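PDB 6WY9: acyl-CoA dehydrogenase domain protein Tcur3483, which binds FAD and, as in other acyl-CoA dehydrogenases, probably oxidises a CH-CH bond of its substrate. Local coordinates for residues Glu35-Phe40 / Met68-Trp74; Asp185-Cys191 / Ser204-Thr210. All coordinates share one frame; numbering follows the deposited sequence.

Contact 1: Glu35-Phe40 / Met68-Trp74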
# COMPACT_ATOMS: atom_id res chain seq x y z
N GLU A 35 -1.48 -5.30 -40.76
CA GLU A 35 -2.67 -5.75 -41.45
C GLU A 35 -3.93 -5.43 -40.64
O GLU A 35 -4.93 -4.96 -41.20
CB GLU A 35 -2.58 -7.26 -41.70
CG GLU A 35 -3.88 -7.86 -42.18
CD GLU A 35 -3.81 -9.37 -42.43
OE1 GLU A 35 -4.78 -9.93 -42.98
OE2 GLU A 35 -2.79 -10.00 -42.09
N LEU A 36 -3.92 -5.72 -39.35
CA LEU A 36 -5.15 -5.53 -38.57
C LEU A 36 -5.50 -4.05 -38.43
O LEU A 36 -6.69 -3.71 -38.36
CB LEU A 36 -5.06 -6.21 -37.20
CG LEU A 36 -5.16 -7.75 -37.19
CD1 LEU A 36 -4.58 -8.34 -35.89
CD2 LEU A 36 -6.60 -8.23 -37.42
N ARG A 37 -4.51 -3.15 -38.41
CA ARG A 37 -4.82 -1.72 -38.39
C ARG A 37 -5.50 -1.29 -39.67
O ARG A 37 -6.55 -0.64 -39.64
CB ARG A 37 -3.55 -0.89 -38.19
CG ARG A 37 -2.72 -1.27 -36.98
CD ARG A 37 -3.07 -0.47 -35.78
NE ARG A 37 -2.01 0.44 -35.49
CZ ARG A 37 -1.08 0.31 -34.54
NH1 ARG A 37 -0.17 1.24 -34.43
NH2 ARG A 37 -1.07 -0.72 -33.70
N ALA A 38 -4.90 -1.61 -40.82
CA ALA A 38 -5.58 -1.34 -42.08
C ALA A 38 -7.02 -1.87 -42.04
O ALA A 38 -7.97 -1.16 -42.41
CB ALA A 38 -4.79 -1.95 -43.24
N TYR A 39 -7.21 -3.09 -41.54
CA TYR A 39 -8.53 -3.70 -41.59
C TYR A 39 -9.54 -2.95 -40.71
O TYR A 39 -10.64 -2.58 -41.18
CB TYR A 39 -8.44 -5.16 -41.16
CG TYR A 39 -9.78 -5.82 -40.97
CD1 TYR A 39 -10.58 -6.14 -42.07
CD2 TYR A 39 -10.24 -6.16 -39.70
CE1 TYR A 39 -11.83 -6.78 -41.90
CE2 TYR A 39 -11.49 -6.81 -39.52
CZ TYR A 39 -12.27 -7.10 -40.62
OH TYR A 39 -13.50 -7.73 -40.47
N PHE A 40 -9.20 -2.75 -39.43
CA PHE A 40 -10.10 -2.03 -38.53
C PHE A 40 -10.33 -0.60 -38.99
O PHE A 40 -11.42 -0.05 -38.78
CB PHE A 40 -9.55 -2.04 -37.10
CG PHE A 40 -9.52 -3.39 -36.49
CD1 PHE A 40 -10.58 -4.27 -36.66
CD2 PHE A 40 -8.45 -3.79 -35.71
CE1 PHE A 40 -10.57 -5.52 -36.08
CE2 PHE A 40 -8.42 -5.05 -35.14
CZ PHE A 40 -9.48 -5.93 -35.33
N MET A 68 -19.51 -8.71 -39.10
CA MET A 68 -18.45 -8.34 -40.02
C MET A 68 -17.18 -9.13 -39.73
O MET A 68 -16.62 -9.78 -40.62
CB MET A 68 -18.18 -6.84 -39.97
CG MET A 68 -19.03 -6.06 -40.96
SD MET A 68 -18.53 -4.34 -41.16
CE MET A 68 -19.11 -3.63 -39.61
N LEU A 69 -16.70 -9.08 -38.48
CA LEU A 69 -15.52 -9.86 -38.10
C LEU A 69 -15.68 -11.33 -38.47
O LEU A 69 -14.73 -11.96 -38.95
CB LEU A 69 -15.28 -9.74 -36.60
CG LEU A 69 -14.92 -8.38 -36.04
CD1 LEU A 69 -15.09 -8.43 -34.53
CD2 LEU A 69 -13.50 -7.99 -36.46
N GLY A 70 -16.87 -11.88 -38.24
CA GLY A 70 -17.07 -13.31 -38.45
C GLY A 70 -16.96 -13.70 -39.91
O GLY A 70 -16.20 -14.61 -40.27
N SER A 71 -17.72 -13.02 -40.78
CA SER A 71 -17.58 -13.33 -42.19
C SER A 71 -16.17 -13.06 -42.72
O SER A 71 -15.76 -13.70 -43.69
CB SER A 71 -18.64 -12.58 -43.00
OG SER A 71 -18.71 -11.23 -42.61
N ASP A 72 -15.38 -12.17 -42.09
CA ASP A 72 -14.01 -11.97 -42.56
C ASP A 72 -13.01 -12.95 -41.96
O ASP A 72 -11.81 -12.84 -42.26
CB ASP A 72 -13.54 -10.54 -42.29
CG ASP A 72 -14.27 -9.53 -43.14
OD1 ASP A 72 -14.82 -9.93 -44.19
OD2 ASP A 72 -14.32 -8.35 -42.74
N GLY A 73 -13.44 -13.90 -41.14
CA GLY A 73 -12.58 -14.97 -40.69
C GLY A 73 -11.78 -14.71 -39.43
O GLY A 73 -10.91 -15.51 -39.09
N TRP A 74 -12.04 -13.62 -38.71
CA TRP A 74 -11.19 -13.31 -37.57
C TRP A 74 -11.66 -13.96 -36.27
O TRP A 74 -10.85 -14.13 -35.35
CB TRP A 74 -11.09 -11.80 -37.37
CG TRP A 74 -10.28 -11.10 -38.42
CD1 TRP A 74 -10.74 -10.20 -39.35
CD2 TRP A 74 -8.87 -11.25 -38.67
NE1 TRP A 74 -9.70 -9.78 -40.14
CE2 TRP A 74 -8.55 -10.40 -39.75
CE3 TRP A 74 -7.86 -12.01 -38.09
CZ2 TRP A 74 -7.23 -10.29 -40.26
CZ3 TRP A 74 -6.55 -11.89 -38.59
CH2 TRP A 74 -6.26 -11.04 -39.67
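Tyr-39 and Trp-74 meet because their first torsions send both rings into the gap between two helices: CG of Tyr-39 lies opposite its own backbone N (chi1 171°), whereas CG of Trp-74 sits beside its N. The setting is helix packing in the N-terminal domain of the acyl-CoA dehydrogenase fold, helix 26-41 against the end of helix 62-71. That end is a Schellman motif: Gly-73, with positive phi, turns the chain so that Trp-74 follows at once and faces helix 26-41. The two aromatic side chains run antiparallel alongside one another, with NE1 of Trp-74 over one face of the phenol toward its rim, an oblique pairing with the planes inclined at 51°. CE2 of Tyr-39 approaches CD1 of Trp-74 to 3.5 Å. Further along the indole, CD2 of Leu-36 stands over the six-membered ring, 3.5 Å from its centroid and nearly along the ring normal, a CH-pi contact, while the carboxylate of Glu-35 reaches the indole's edge through OE1. An alanine in place of Trp-74 would probably leave the Leu-36 methyl and the face of the Tyr-39 ring without their partner and open a gap between the helices. At the phenol's edge, CD2 of Leu-69 lies near the ring plane, 3.8 Å from CE2 of Tyr-39, and the same methyl touches the edge of Phe-40 at CE1. Helix 90-103 also packs here, Leu-96 touching Leu-36 and Val-100 touching Phe-40. The polar end of the phenol finishes on Asp-72, whose carboxylate is turned steeply against the ring: the OH of Tyr-39 donates to OD2 of Asp-72 in a very short hydrogen bond of 2.5 Å.

Contact 2: Asp185-Cys191 / Ser204-Thr210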
# COMPACT_ATOMS: atom_id res chain seq x y z
N ASP A 185 -28.27 -14.05 -28.74
CA ASP A 185 -29.24 -15.02 -29.22
C ASP A 185 -29.50 -16.14 -28.23
O ASP A 185 -30.55 -16.80 -28.33
CB ASP A 185 -28.77 -15.65 -30.53
CG ASP A 185 -28.38 -14.62 -31.55
OD1 ASP A 185 -29.25 -13.85 -31.99
OD2 ASP A 185 -27.18 -14.58 -31.90
N TYR A 186 -28.57 -16.40 -27.31
CA TYR A 186 -28.72 -17.49 -26.34
C TYR A 186 -28.09 -17.10 -25.01
O TYR A 186 -27.07 -16.41 -24.97
CB TYR A 186 -28.06 -18.77 -26.81
CG TYR A 186 -28.65 -19.32 -28.10
CD1 TYR A 186 -29.85 -20.03 -28.09
CD2 TYR A 186 -27.99 -19.13 -29.30
CE1 TYR A 186 -30.37 -20.53 -29.26
CE2 TYR A 186 -28.50 -19.62 -30.47
CZ TYR A 186 -29.69 -20.32 -30.45
OH TYR A 186 -30.19 -20.81 -31.63
N ILE A 187 -28.69 -17.59 -23.92
CA ILE A 187 -28.15 -17.48 -22.58
C ILE A 187 -27.50 -18.80 -22.20
O ILE A 187 -28.10 -19.88 -22.36
CB ILE A 187 -29.23 -17.09 -21.55
CG1 ILE A 187 -30.11 -15.96 -22.09
CG2 ILE A 187 -28.59 -16.66 -20.24
CD1 ILE A 187 -29.39 -14.59 -22.26
N TRP A 188 -26.26 -18.72 -21.71
CA TRP A 188 -25.59 -19.86 -21.09
C TRP A 188 -26.02 -19.84 -19.62
O TRP A 188 -25.47 -19.09 -18.83
CB TRP A 188 -24.09 -19.70 -21.27
CG TRP A 188 -23.18 -20.60 -20.58
CD1 TRP A 188 -22.63 -20.43 -19.34
CD2 TRP A 188 -22.56 -21.78 -21.14
NE1 TRP A 188 -21.72 -21.43 -19.08
CE2 TRP A 188 -21.67 -22.28 -20.16
CE3 TRP A 188 -22.68 -22.45 -22.35
CZ2 TRP A 188 -20.92 -23.44 -20.36
CZ3 TRP A 188 -21.93 -23.60 -22.55
CH2 TRP A 188 -21.06 -24.08 -21.56
N LEU A 189 -27.03 -20.65 -19.27
CA LEU A 189 -27.78 -20.44 -18.04
C LEU A 189 -27.49 -21.52 -17.01
O LEU A 189 -27.72 -22.71 -17.26
CB LEU A 189 -29.28 -20.37 -18.32
CG LEU A 189 -30.14 -19.97 -17.12
CD1 LEU A 189 -29.93 -18.49 -16.78
CD2 LEU A 189 -31.61 -20.27 -17.43
N ALA A 190 -27.01 -21.09 -15.82
CA ALA A 190 -26.77 -21.98 -14.69
C ALA A 190 -28.06 -22.11 -13.88
O ALA A 190 -28.57 -21.11 -13.39
CB ALA A 190 -25.64 -21.44 -13.83
N CYS A 191 -28.58 -23.35 -13.77
CA CYS A 191 -29.85 -23.64 -13.12
C CYS A 191 -29.69 -24.74 -12.08
O CYS A 191 -28.86 -25.64 -12.22
CB CYS A 191 -30.94 -24.14 -14.12
SG CYS A 191 -31.27 -23.15 -15.59
N SER A 204 -27.07 -27.46 -13.36
CA SER A 204 -26.78 -27.75 -14.76
C SER A 204 -26.68 -26.45 -15.55
O SER A 204 -27.24 -25.41 -15.18
CB SER A 204 -27.86 -28.66 -15.36
OG SER A 204 -28.05 -29.81 -14.54
N ILE A 205 -25.91 -26.51 -16.63
CA ILE A 205 -25.87 -25.46 -17.64
C ILE A 205 -26.91 -25.78 -18.72
O ILE A 205 -26.92 -26.90 -19.26
CB ILE A 205 -24.45 -25.35 -18.23
CG1 ILE A 205 -23.48 -24.82 -17.16
CG2 ILE A 205 -24.42 -24.51 -19.53
CD1 ILE A 205 -23.75 -23.38 -16.70
N ILE A 206 -27.80 -24.83 -19.01
CA ILE A 206 -28.80 -25.00 -20.06
C ILE A 206 -28.77 -23.80 -21.02
O ILE A 206 -28.72 -22.64 -20.57
CB ILE A 206 -30.23 -25.17 -19.49
CG1 ILE A 206 -30.23 -26.19 -18.36
CG2 ILE A 206 -31.17 -25.58 -20.61
CD1 ILE A 206 -31.65 -26.56 -17.80
N ILE A 207 -28.83 -24.07 -22.32
CA ILE A 207 -28.84 -23.00 -23.32
C ILE A 207 -30.29 -22.59 -23.57
O ILE A 207 -31.12 -23.41 -23.97
CB ILE A 207 -28.14 -23.40 -24.62
CG1 ILE A 207 -26.69 -23.84 -24.34
CG2 ILE A 207 -28.17 -22.23 -25.67
CD1 ILE A 207 -25.95 -24.31 -25.61
N VAL A 208 -30.58 -21.32 -23.35
CA VAL A 208 -31.93 -20.78 -23.48
C VAL A 208 -31.93 -19.76 -24.62
O VAL A 208 -31.18 -18.78 -24.57
CB VAL A 208 -32.41 -20.12 -22.18
CG1 VAL A 208 -33.83 -19.57 -22.39
CG2 VAL A 208 -32.33 -21.11 -21.02
N PRO A 209 -32.76 -19.94 -25.65
CA PRO A 209 -32.85 -18.91 -26.70
C PRO A 209 -33.49 -17.64 -26.16
O PRO A 209 -34.42 -17.68 -25.35
CB PRO A 209 -33.73 -19.58 -27.76
CG PRO A 209 -34.59 -20.50 -26.97
CD PRO A 209 -33.74 -21.02 -25.84
N THR A 210 -32.96 -16.49 -26.59
CA THR A 210 -33.45 -15.21 -26.09
C THR A 210 -34.78 -14.82 -26.71
O THR A 210 -35.38 -13.84 -26.27
CB THR A 210 -32.41 -14.08 -26.31
OG1 THR A 210 -31.98 -14.02 -27.68
CG2 THR A 210 -31.22 -14.31 -25.40
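Ile-205 lays its CG2 methyl squarely over the indole of Trp-188, 3.6 Å from the centroid of the six-membered ring and 10° off its normal, a CH-pi contact. The indole reaches this methyl because CG of Trp-188 is anti to its backbone N (chi1 171°), and CD1 of Ile-205 then extends past NE1 of Trp-188 to CB of Ala-190. On the same face of the sheet the Tyr-186 ring runs obliquely across its neighbours: CB of Tyr-186 meets CG2 of Ile-207 at 3.6 Å, and CE1 of Tyr-186 rests near CB of Pro-209. The other face carries Ile-187, Leu-189 and Cys-191 beside Val-208, Ile-206 and Ser-204. There CD2 of Leu-189 packs on CG2 of Val-208 at 3.8 Å, and the Ile-187 and Thr-210 side chains meet nearly perpendicular, CD1 of Ile-187 3.6 Å from CG2 of Thr-210. Ile-171 of strand 168-176 packs against Leu-189, Cys-191 and Val-208.

Paired backbone bonds hold this alternation in register, from Ile-187 with Val-208 to Cys-191 with Ser-204; N of Ile-187 lies 2.8 Å from O of Val-208. Past the last strand pair, N of Thr-210 still bonds to O of Asp-185, from well above that carbonyl's plane.

NE1 of Trp-188 is hydrogen-bonded to the OH of Tyr-146, an FAD-binding residue, and helix 250-260 packs on Ile-205. The arrangement is an antiparallel beta hairpin of the acyl-CoA dehydrogenase middle domain, with the Trp-188 face set against the FAD-binding residues Ile-144 and Tyr-146.

In the fold
Contact 1 comes first along the chain, closing before contact 2 opens, and the two share no helix or sheet. Their centres lie about 29 Å apart, with about 12 Å between nearest atoms. Contact 1 joins helices 26-41 and 62-71 in the N-terminal domain range; contact 2 pairs strands 186-192 and 203-209 in the middle domain range, within a mixed sheet that also holds strands 142-145 and 243-244. Helix packing thus builds one part of the subunit, away from the annotated sites, while the hairpin lies close to FAD-binding residues. A tie between the regions is Arg-63 on helix 62-71, which makes a salt bridge to Asp-185.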